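Long-range contacts in tryptophan-C2-methyltransferase containing B12-binding domain (Kitasatospora setae, PDB 6WTF), which probably methylates tryptophan at C2 as a radical SAM enzyme, using cobalamin, S-adenosyl-L-methionine and a [4Fe-4S] cluster: residues D47-L52 with H86-T91; V5-P10 with V24-L29; P15-Y20 with G216-I221. One frame throughout, in Å; residues are numbered along the deposited sequence.

Contact 1 of 3, residues D47-L52 with H86-T91; sequences DWKTCL and HREIIT
W48 turns one face of its indole to I89, and this pair forms the heart of the contact. The CG1 of I89 stands 3.6 Å from the centroid of the six-membered ring, 9° off the ring normal, a CH-pi contact made almost straight over the face. The same isoleucine brings its backbone close as well, its CA lying 3.7 Å from W48 CZ3, so the ring lies against the helix itself. E88 comes from another direction: its carboxylate carbon CD approaches the ring edge in the plane of the indole, 3.8 Å from W48 CZ2, with the carboxylate set nearly perpendicular to the ring. L52 adds a second edge contact, its CD1 beside the indole and 4.0 Å from the carbonyl O of I89.

The rear face of the indole is lined by CG of K49. This lysine chain bends at its last torsion and carries NZ to 3.5 Å from OE2 of E88, a salt bridge. Lysine and glutamate suit the outer margin, where their aliphatic parts lie by the indole and their charges pair; the broad, largely apolar indole suits a buried place between two helices. It is set there by a first torsion that puts CG between the backbone N and the carbonyl carbon of W48 (chi1 56°).

The two short helical segments run at 31° to each other, with axes 11.1 Å apart. E92 and I93 continue the packing along helix 83-96, and L52 also rests on L39 of strand 35-40, so helices 48-58 and 83-96 lie side by side against the parallel strands of the mixed sheet in the B12-binding domain.

Contact 2 of 3, residues V5-P10 with V24-L29; sequences VLLVNP and VLTTAL
The OG1 of T26 is hydrogen-bonded to the carbonyl O of L22, one turn back in the same helix, and still meets the strand: L7 CD1 lies 3.9 Å from it. With chi1 at -64°, the hydroxyl sits beside the backbone N and reaches that carbonyl, which satisfies its polarity within the helix. Threonine therefore suits a buried position that faces leucine.

Everything else that crosses the contact is apolar. L7 carries most of it, an extended leucine whose CD1 enters between helix residues. It comes to 4.0 Å from CB of L25 and to 4.4 Å from CD1 of L29, so a single methyl group touches L25 and T26 on one turn and L29 on the next. V5, two positions earlier on the same face of the strand, adds CG1 at 4.3 Å from CD1 of L29.

The strand and helix segments run almost exactly antiparallel, 172° between their directions, with axes 10.4 Å apart. This is the first half of a beta-alpha-beta crossover in the B12-binding domain: strand 4-9, helix 20-31, then strand 35-40, whose V36 touches L7, T26 and L29. L25 and L29 also meet L133 of helix 130-141, and V24 and L25 touch the bound cobalamin.

Branched aliphatic side chains fit between strand and helix because they are apolar and fill the layer without polar atoms needing partners. The contact is therefore held by hydrophobic packing, with the one polar group at the interface turned back to its own backbone.

Contact 3 of 3, residues P15-Y20 with G216-I221; sequences PPIAPY and GGLGSI
P16 and G216 meet where the loop 15-20 of the B12-binding domain lies along the first strand of the radical SAM barrel, 219-221, and the turn before it; the two segments run 26° apart.

Close apolar packing comes first. CD of P16 rests 3.7 Å from CA of G216. Glycine suits this place because the region a beta carbon would occupy is already taken by the carbonyl O of P16. G217, next along, has a positive phi of 108°, which glycine adopts readily as the chain leaves helix 209-216. Farther on, CD1 of I17 meets CD1 of L218 at 4.2 Å. Both leucine and isoleucine also touch the bound cobalamin, as do P15 and Y20, so this seam between the domains forms part of the cofactor's surroundings.

Water forms a second kind of link, joining backbone groups, and in one case a serine hydroxyl, that do not meet directly. One water bridges P16 O and L218 N. Another accepts from A18 N, 2.9 Å away, and donates to L218 O. A third lies between A18 O and OG of S220, the latter approach being unusually short and doubtful in detail; the small hydroxyl suits a place beside both water and ring.

Aromatic contacts make up the third kind. Y20 lays its ring obliquely against S220, CD2 being 3.6 Å from OG, while the backbone of I221 approaches the ring edge. R199 provides a cation-pi partner. With CG anti to the backbone N (chi1 -164°), the ring runs alongside the I221 side chain, pointing the same way. Tyrosine suits the site because its far end is polar: OH is hydrogen-bonded to both E255 OE2 and L222 N, and it also lies 3.6 Å from CD1 of I221.

From the N terminus, strand 4-9 leads through the loop 15-20 into helix 20-31, and contact 2 closes that short excursion by folding the helix back onto the strand. Contact 1 follows in series, joining helices 48-58 and 83-96 on the other side of the same sheet. Contact 3 opens at 15-20, within the loop of contact 2, and closes only at 216-221; it therefore crosses contact 2 and encloses contact 1. P10 of contact 2 packs against H86 and I89, while N9 meets P19 of contact 3. Contacts 1 and 2 thus lie within the B12-binding domain, packing helices on its two sides, and contact 3 ties it to the radical SAM barrel.

Contact 1 of 3, residues D47-L52 with H86-T91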
loop_
_atom_site.group_PDB
_atom_site.type_symbol
_atom_site.label_atom_id
_atom_site.label_comp_id
_atom_site.label_asym_id
_atom_site.label_seq_id
_atom_site.Cartn_x
_atom_site.Cartn_y
_atom_site.Cartn_z
ATOM N N ASP A 47 11.222 0.117 -22.334
ATOM C CA ASP A 47 11.370 1.229 -23.266
ATOM C C ASP A 47 10.641 2.470 -22.756
ATOM O O ASP A 47 10.107 3.260 -23.544
ATOM C CB ASP A 47 10.868 0.844 -24.660
ATOM C CG ASP A 47 9.353 0.735 -24.729
ATOM O OD1 ASP A 47 8.724 0.369 -23.713
ATOM O OD2 ASP A 47 8.791 1.015 -25.807
ATOM N N TRP A 48 10.636 2.675 -21.435
ATOM C CA TRP A 48 9.956 3.846 -20.887
ATOM C C TRP A 48 10.603 5.146 -21.350
ATOM O O TRP A 48 9.909 6.156 -21.505
ATOM C CB TRP A 48 9.907 3.776 -19.356
ATOM C CG TRP A 48 11.234 3.619 -18.687
ATOM C CD1 TRP A 48 11.851 2.449 -18.360
ATOM C CD2 TRP A 48 12.103 4.666 -18.247
ATOM N NE1 TRP A 48 13.054 2.700 -17.748
ATOM C CE2 TRP A 48 13.233 4.055 -17.668
ATOM C CE3 TRP A 48 12.037 6.062 -18.285
ATOM C CZ2 TRP A 48 14.289 4.793 -17.137
ATOM C CZ3 TRP A 48 13.083 6.789 -17.761
ATOM C CH2 TRP A 48 14.194 6.154 -17.194
ATOM N N LYS A 49 11.920 5.144 -21.582
ATOM C CA LYS A 49 12.583 6.345 -22.090
ATOM C C LYS A 49 12.000 6.772 -23.427
ATOM O O LYS A 49 11.777 7.965 -23.663
ATOM C CB LYS A 49 14.089 6.110 -22.217
ATOM C CG LYS A 49 14.864 6.328 -20.928
ATOM C CD LYS A 49 16.334 6.568 -21.212
ATOM C CE LYS A 49 17.117 6.759 -19.923
ATOM N NZ LYS A 49 17.273 5.464 -19.198
ATOM N N THR A 50 11.755 5.807 -24.318
ATOM C CA THR A 50 11.082 6.100 -25.582
ATOM C C THR A 50 9.712 6.720 -25.346
ATOM O O THR A 50 9.341 7.694 -26.010
ATOM C CB THR A 50 10.953 4.820 -26.403
ATOM O OG1 THR A 50 12.261 4.320 -26.706
ATOM C CG2 THR A 50 10.186 5.077 -27.696
ATOM N N CYS A 51 8.947 6.171 -24.398
ATOM C CA CYS A 51 7.650 6.749 -24.060
ATOM C C CYS A 51 7.792 8.200 -23.614
ATOM O O CYS A 51 6.987 9.057 -23.999
ATOM C CB CYS A 51 6.976 5.917 -22.966
ATOM S SG CYS A 51 5.396 6.580 -22.374
ATOM N N LEU A 52 8.819 8.501 -22.814
ATOM C CA LEU A 52 9.032 9.876 -22.376
ATOM C C LEU A 52 9.497 10.757 -23.531
ATOM O O LEU A 52 8.976 11.861 -23.728
ATOM C CB LEU A 52 10.046 9.920 -21.235
ATOM C CG LEU A 52 9.688 9.286 -19.886
ATOM C CD1 LEU A 52 10.698 9.723 -18.843
ATOM C CD2 LEU A 52 8.276 9.634 -19.449
ATOM N N HIS A 86 12.623 5.116 -9.462
ATOM C CA HIS A 86 11.774 6.291 -9.616
ATOM C C HIS A 86 12.616 7.533 -9.878
ATOM O O HIS A 86 12.254 8.377 -10.709
ATOM C CB HIS A 86 10.904 6.490 -8.378
ATOM C CG HIS A 86 9.972 5.352 -8.097
ATOM N ND1 HIS A 86 9.504 4.507 -9.081
ATOM C CD2 HIS A 86 9.423 4.921 -6.936
ATOM C CE1 HIS A 86 8.705 3.606 -8.538
ATOM N NE2 HIS A 86 8.638 3.835 -7.239
ATOM N N ARG A 87 13.752 7.665 -9.185
ATOM C CA ARG A 87 14.593 8.839 -9.402
ATOM C C ARG A 87 15.153 8.854 -10.820
ATOM O O ARG A 87 15.280 9.920 -11.432
ATOM C CB ARG A 87 15.728 8.893 -8.376
ATOM C CG ARG A 87 16.441 10.255 -8.357
ATOM C CD ARG A 87 17.866 10.219 -7.830
ATOM N NE ARG A 87 18.351 11.581 -7.604
ATOM C CZ ARG A 87 19.049 12.285 -8.492
ATOM N NH1 ARG A 87 19.438 13.523 -8.208
ATOM N NH2 ARG A 87 19.366 11.753 -9.666
ATOM N N GLU A 88 15.472 7.674 -11.365
ATOM C CA GLU A 88 15.988 7.594 -12.729
ATOM C C GLU A 88 14.955 8.067 -13.742
ATOM O O GLU A 88 15.300 8.719 -14.735
ATOM C CB GLU A 88 16.426 6.164 -13.050
ATOM C CG GLU A 88 17.218 6.059 -14.349
ATOM C CD GLU A 88 17.360 4.634 -14.861
ATOM O OE1 GLU A 88 16.837 3.701 -14.215
ATOM O OE2 GLU A 88 17.998 4.452 -15.920
ATOM N N ILE A 89 13.683 7.744 -13.513
ATOM C CA ILE A 89 12.632 8.213 -14.411
ATOM C C ILE A 89 12.445 9.719 -14.269
ATOM O O ILE A 89 12.280 10.440 -15.261
ATOM C CB ILE A 89 11.326 7.446 -14.135
ATOM C CG1 ILE A 89 11.475 5.980 -14.554
ATOM C CG2 ILE A 89 10.149 8.108 -14.837
ATOM C CD1 ILE A 89 10.366 5.068 -14.041
ATOM N N ILE A 90 12.487 10.222 -13.035
ATOM C CA ILE A 90 12.312 11.652 -12.813
ATOM C C ILE A 90 13.477 12.440 -13.409
ATOM O O ILE A 90 13.292 13.544 -13.933
ATOM C CB ILE A 90 12.125 11.921 -11.312
ATOM C CG1 ILE A 90 10.784 11.335 -10.853
ATOM C CG2 ILE A 90 12.210 13.399 -11.009
ATOM C CD1 ILE A 90 10.500 11.510 -9.378
ATOM N N THR A 91 14.688 11.883 -13.355
ATOM C CA THR A 91 15.838 12.562 -13.947
ATOM C C THR A 91 15.681 12.691 -15.458
ATOM O O THR A 91 16.036 13.722 -16.040
ATOM C CB THR A 91 17.126 11.818 -13.591
ATOM O OG1 THR A 91 17.287 11.805 -12.166
ATOM C CG2 THR A 91 18.338 12.493 -14.218
#

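Contact 2 of 3, residues V5-P10 with V24-L29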
loop_
_atom_site.group_PDB
_atom_site.type_symbol
_atom_site.label_atom_id
_atom_site.label_comp_id
_atom_site.label_asym_id
_atom_site.label_seq_id
_atom_site.Cartn_x
_atom_site.Cartn_y
_atom_site.Cartn_z
ATOM N N VAL A 5 -1.800 19.200 -17.512
ATOM C CA VAL A 5 -1.023 18.558 -16.457
ATOM C C VAL A 5 -0.704 17.137 -16.896
ATOM O O VAL A 5 -1.597 16.410 -17.350
ATOM C CB VAL A 5 -1.777 18.541 -15.114
ATOM C CG1 VAL A 5 -0.884 17.973 -14.010
ATOM C CG2 VAL A 5 -2.275 19.930 -14.754
ATOM N N LEU A 6 0.556 16.740 -16.760
ATOM C CA LEU A 6 0.961 15.367 -17.025
ATOM C C LEU A 6 1.114 14.613 -15.714
ATOM O O LEU A 6 1.700 15.126 -14.757
ATOM C CB LEU A 6 2.275 15.311 -17.805
ATOM C CG LEU A 6 2.890 13.909 -17.888
ATOM C CD1 LEU A 6 2.038 12.970 -18.745
ATOM C CD2 LEU A 6 4.328 13.974 -18.394
ATOM N N LEU A 7 0.579 13.392 -15.677
ATOM C CA LEU A 7 0.731 12.482 -14.549
ATOM C C LEU A 7 1.428 11.216 -15.028
ATOM O O LEU A 7 0.990 10.595 -16.001
ATOM C CB LEU A 7 -0.626 12.140 -13.934
ATOM C CG LEU A 7 -1.411 13.347 -13.429
ATOM C CD1 LEU A 7 -2.791 12.919 -12.956
ATOM C CD2 LEU A 7 -0.638 14.048 -12.309
ATOM N N VAL A 8 2.507 10.839 -14.350
ATOM C CA VAL A 8 3.319 9.685 -14.722
ATOM C C VAL A 8 3.164 8.592 -13.670
ATOM O O VAL A 8 3.174 8.871 -12.466
ATOM C CB VAL A 8 4.803 10.072 -14.880
ATOM C CG1 VAL A 8 5.643 8.844 -15.216
ATOM C CG2 VAL A 8 4.961 11.146 -15.941
ATOM N N ASN A 9 3.022 7.345 -14.129
ATOM C CA ASN A 9 3.064 6.172 -13.256
ATOM C C ASN A 9 4.392 5.457 -13.463
ATOM O O ASN A 9 4.593 4.830 -14.516
ATOM C CB ASN A 9 1.899 5.223 -13.552
ATOM C CG ASN A 9 1.891 3.987 -12.653
ATOM O OD1 ASN A 9 2.304 4.032 -11.491
ATOM N ND2 ASN A 9 1.427 2.869 -13.201
ATOM N N PRO A 10 5.327 5.533 -12.516
ATOM C CA PRO A 10 6.607 4.823 -12.642
ATOM C C PRO A 10 6.622 3.421 -12.051
ATOM O O PRO A 10 7.676 2.776 -12.080
ATOM C CB PRO A 10 7.560 5.739 -11.863
ATOM C CG PRO A 10 6.701 6.293 -10.771
ATOM C CD PRO A 10 5.292 6.388 -11.317
ATOM N N VAL A 24 -7.981 9.264 -9.323
ATOM C CA VAL A 24 -8.493 10.248 -8.373
ATOM C C VAL A 24 -8.053 11.651 -8.780
ATOM O O VAL A 24 -8.866 12.581 -8.843
ATOM C CB VAL A 24 -8.036 9.914 -6.940
ATOM C CG1 VAL A 24 -8.620 10.919 -5.960
ATOM C CG2 VAL A 24 -8.446 8.496 -6.555
ATOM N N LEU A 25 -6.759 11.819 -9.069
ATOM C CA LEU A 25 -6.234 13.133 -9.439
ATOM C C LEU A 25 -6.800 13.611 -10.772
ATOM O O LEU A 25 -7.042 14.810 -10.950
ATOM C CB LEU A 25 -4.708 13.086 -9.503
ATOM C CG LEU A 25 -3.984 12.635 -8.236
ATOM C CD1 LEU A 25 -2.480 12.612 -8.457
ATOM C CD2 LEU A 25 -4.348 13.531 -7.071
ATOM N N THR A 26 -7.004 12.696 -11.724
ATOM C CA THR A 26 -7.554 13.087 -13.022
ATOM C C THR A 26 -8.959 13.657 -12.878
ATOM O O THR A 26 -9.278 14.705 -13.451
ATOM C CB THR A 26 -7.554 11.896 -13.983
ATOM O OG1 THR A 26 -6.205 11.487 -14.244
ATOM C CG2 THR A 26 -8.242 12.260 -15.300
ATOM N N THR A 27 -9.815 12.977 -12.113
ATOM C CA THR A 27 -11.174 13.467 -11.906
ATOM C C THR A 27 -11.162 14.856 -11.283
ATOM O O THR A 27 -11.837 15.770 -11.767
ATOM C CB THR A 27 -11.958 12.491 -11.032
ATOM O OG1 THR A 27 -12.086 11.240 -11.717
ATOM C CG2 THR A 27 -13.345 13.035 -10.730
ATOM N N ALA A 28 -10.379 15.033 -10.216
ATOM C CA ALA A 28 -10.324 16.314 -9.520
ATOM C C ALA A 28 -9.820 17.421 -10.436
ATOM O O ALA A 28 -10.383 18.520 -10.472
ATOM C CB ALA A 28 -9.431 16.196 -8.284
ATOM N N LEU A 29 -8.749 17.146 -11.181
ATOM C CA LEU A 29 -8.186 18.152 -12.074
ATOM C C LEU A 29 -9.158 18.521 -13.191
ATOM O O LEU A 29 -9.416 19.707 -13.431
ATOM C CB LEU A 29 -6.863 17.642 -12.641
ATOM C CG LEU A 29 -5.694 17.696 -11.655
ATOM C CD1 LEU A 29 -4.555 16.816 -12.127
ATOM C CD2 LEU A 29 -5.228 19.139 -11.484
#

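Contact 3 of 3, residues P15-Y20 with G216-I221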
loop_
_atom_site.group_PDB
_atom_site.type_symbol
_atom_site.label_atom_id
_atom_site.label_comp_id
_atom_site.label_asym_id
_atom_site.label_seq_id
_atom_site.Cartn_x
_atom_site.Cartn_y
_atom_site.Cartn_z
ATOM N N PRO A 15 2.697 -8.792 -10.865
ATOM C CA PRO A 15 1.456 -8.519 -11.597
ATOM C C PRO A 15 1.005 -7.078 -11.422
ATOM O O PRO A 15 1.119 -6.532 -10.322
ATOM C CB PRO A 15 0.454 -9.499 -10.973
ATOM C CG PRO A 15 1.031 -9.836 -9.634
ATOM C CD PRO A 15 2.506 -9.852 -9.856
ATOM N N PRO A 16 0.548 -6.463 -12.512
ATOM C CA PRO A 16 0.339 -5.010 -12.503
ATOM C C PRO A 16 -0.860 -4.619 -11.655
ATOM O O PRO A 16 -1.874 -5.317 -11.611
ATOM C CB PRO A 16 0.112 -4.679 -13.982
ATOM C CG PRO A 16 -0.466 -5.943 -14.550
ATOM C CD PRO A 16 0.212 -7.067 -13.814
ATOM N N ILE A 17 -0.730 -3.485 -10.973
ATOM C CA ILE A 17 -1.808 -2.901 -10.186
ATOM C C ILE A 17 -2.077 -1.506 -10.729
ATOM O O ILE A 17 -1.160 -0.675 -10.808
ATOM C CB ILE A 17 -1.462 -2.859 -8.692
ATOM C CG1 ILE A 17 -1.310 -4.280 -8.152
ATOM C CG2 ILE A 17 -2.523 -2.096 -7.922
ATOM C CD1 ILE A 17 -2.616 -5.030 -8.034
ATOM N N ALA A 18 -3.324 -1.254 -11.104
ATOM C CA ALA A 18 -3.675 0.022 -11.701
ATOM C C ALA A 18 -3.342 1.152 -10.734
ATOM O O ALA A 18 -3.640 1.051 -9.542
ATOM C CB ALA A 18 -5.161 0.054 -12.054
ATOM N N PRO A 19 -2.723 2.247 -11.214
ATOM C CA PRO A 19 -2.412 3.393 -10.331
ATOM C C PRO A 19 -3.666 4.208 -10.028
ATOM O O PRO A 19 -3.944 5.252 -10.619
ATOM C CB PRO A 19 -1.386 4.182 -11.147
ATOM C CG PRO A 19 -1.753 3.894 -12.588
ATOM C CD PRO A 19 -2.309 2.485 -12.611
ATOM N N TYR A 20 -4.441 3.694 -9.072
ATOM C CA TYR A 20 -5.707 4.308 -8.679
ATOM C C TYR A 20 -5.544 5.797 -8.407
ATOM O O TYR A 20 -6.406 6.604 -8.776
ATOM C CB TYR A 20 -6.232 3.583 -7.436
ATOM C CG TYR A 20 -7.687 3.786 -7.072
ATOM C CD1 TYR A 20 -8.540 4.562 -7.845
ATOM C CD2 TYR A 20 -8.211 3.165 -5.944
ATOM C CE1 TYR A 20 -9.874 4.728 -7.487
ATOM C CE2 TYR A 20 -9.531 3.318 -5.587
ATOM C CZ TYR A 20 -10.361 4.094 -6.356
ATOM O OH TYR A 20 -11.677 4.229 -5.971
ATOM N N GLY A 216 -3.528 -8.272 -14.727
ATOM C CA GLY A 216 -3.171 -8.454 -13.332
ATOM C C GLY A 216 -4.213 -9.202 -12.523
ATOM O O GLY A 216 -3.875 -9.921 -11.577
ATOM N N GLY A 217 -5.486 -9.019 -12.871
ATOM C CA GLY A 217 -6.575 -9.757 -12.267
ATOM C C GLY A 217 -7.453 -8.966 -11.322
ATOM O O GLY A 217 -8.455 -9.514 -10.849
ATOM N N LEU A 218 -7.142 -7.695 -11.048
ATOM C CA LEU A 218 -7.839 -6.941 -10.012
ATOM C C LEU A 218 -8.309 -5.575 -10.495
ATOM O O LEU A 218 -7.660 -4.921 -11.318
ATOM C CB LEU A 218 -6.944 -6.718 -8.780
ATOM C CG LEU A 218 -6.726 -7.878 -7.815
ATOM C CD1 LEU A 218 -5.780 -7.456 -6.689
ATOM C CD2 LEU A 218 -8.067 -8.350 -7.259
ATOM N N GLY A 219 -9.453 -5.157 -9.952
ATOM C CA GLY A 219 -9.834 -3.768 -9.854
ATOM C C GLY A 219 -9.759 -3.326 -8.397
ATOM O O GLY A 219 -9.517 -4.121 -7.490
ATOM N N SER A 220 -9.992 -2.032 -8.182
ATOM C CA SER A 220 -9.826 -1.445 -6.857
ATOM C C SER A 220 -10.915 -0.417 -6.595
ATOM O O SER A 220 -11.472 0.171 -7.525
ATOM C CB SER A 220 -8.454 -0.783 -6.707
ATOM O OG SER A 220 -8.206 0.106 -7.780
ATOM N N ILE A 221 -11.216 -0.208 -5.316
ATOM C CA ILE A 221 -12.246 0.748 -4.918
ATOM C C ILE A 221 -11.919 1.274 -3.532
ATOM O O ILE A 221 -11.589 0.508 -2.620
ATOM C CB ILE A 221 -13.667 0.142 -4.952
ATOM C CG1 ILE A 221 -14.701 1.197 -4.557
ATOM C CG2 ILE A 221 -13.782 -1.094 -4.070
ATOM C CD1 ILE A 221 -14.751 2.364 -5.505
HETATM O O HOH W 1 -4.688 -5.975 -11.924
HETATM O O HOH W 2 -5.700 -0.080 -8.122
HETATM O O HOH W 3 -5.379 -3.245 -10.740
#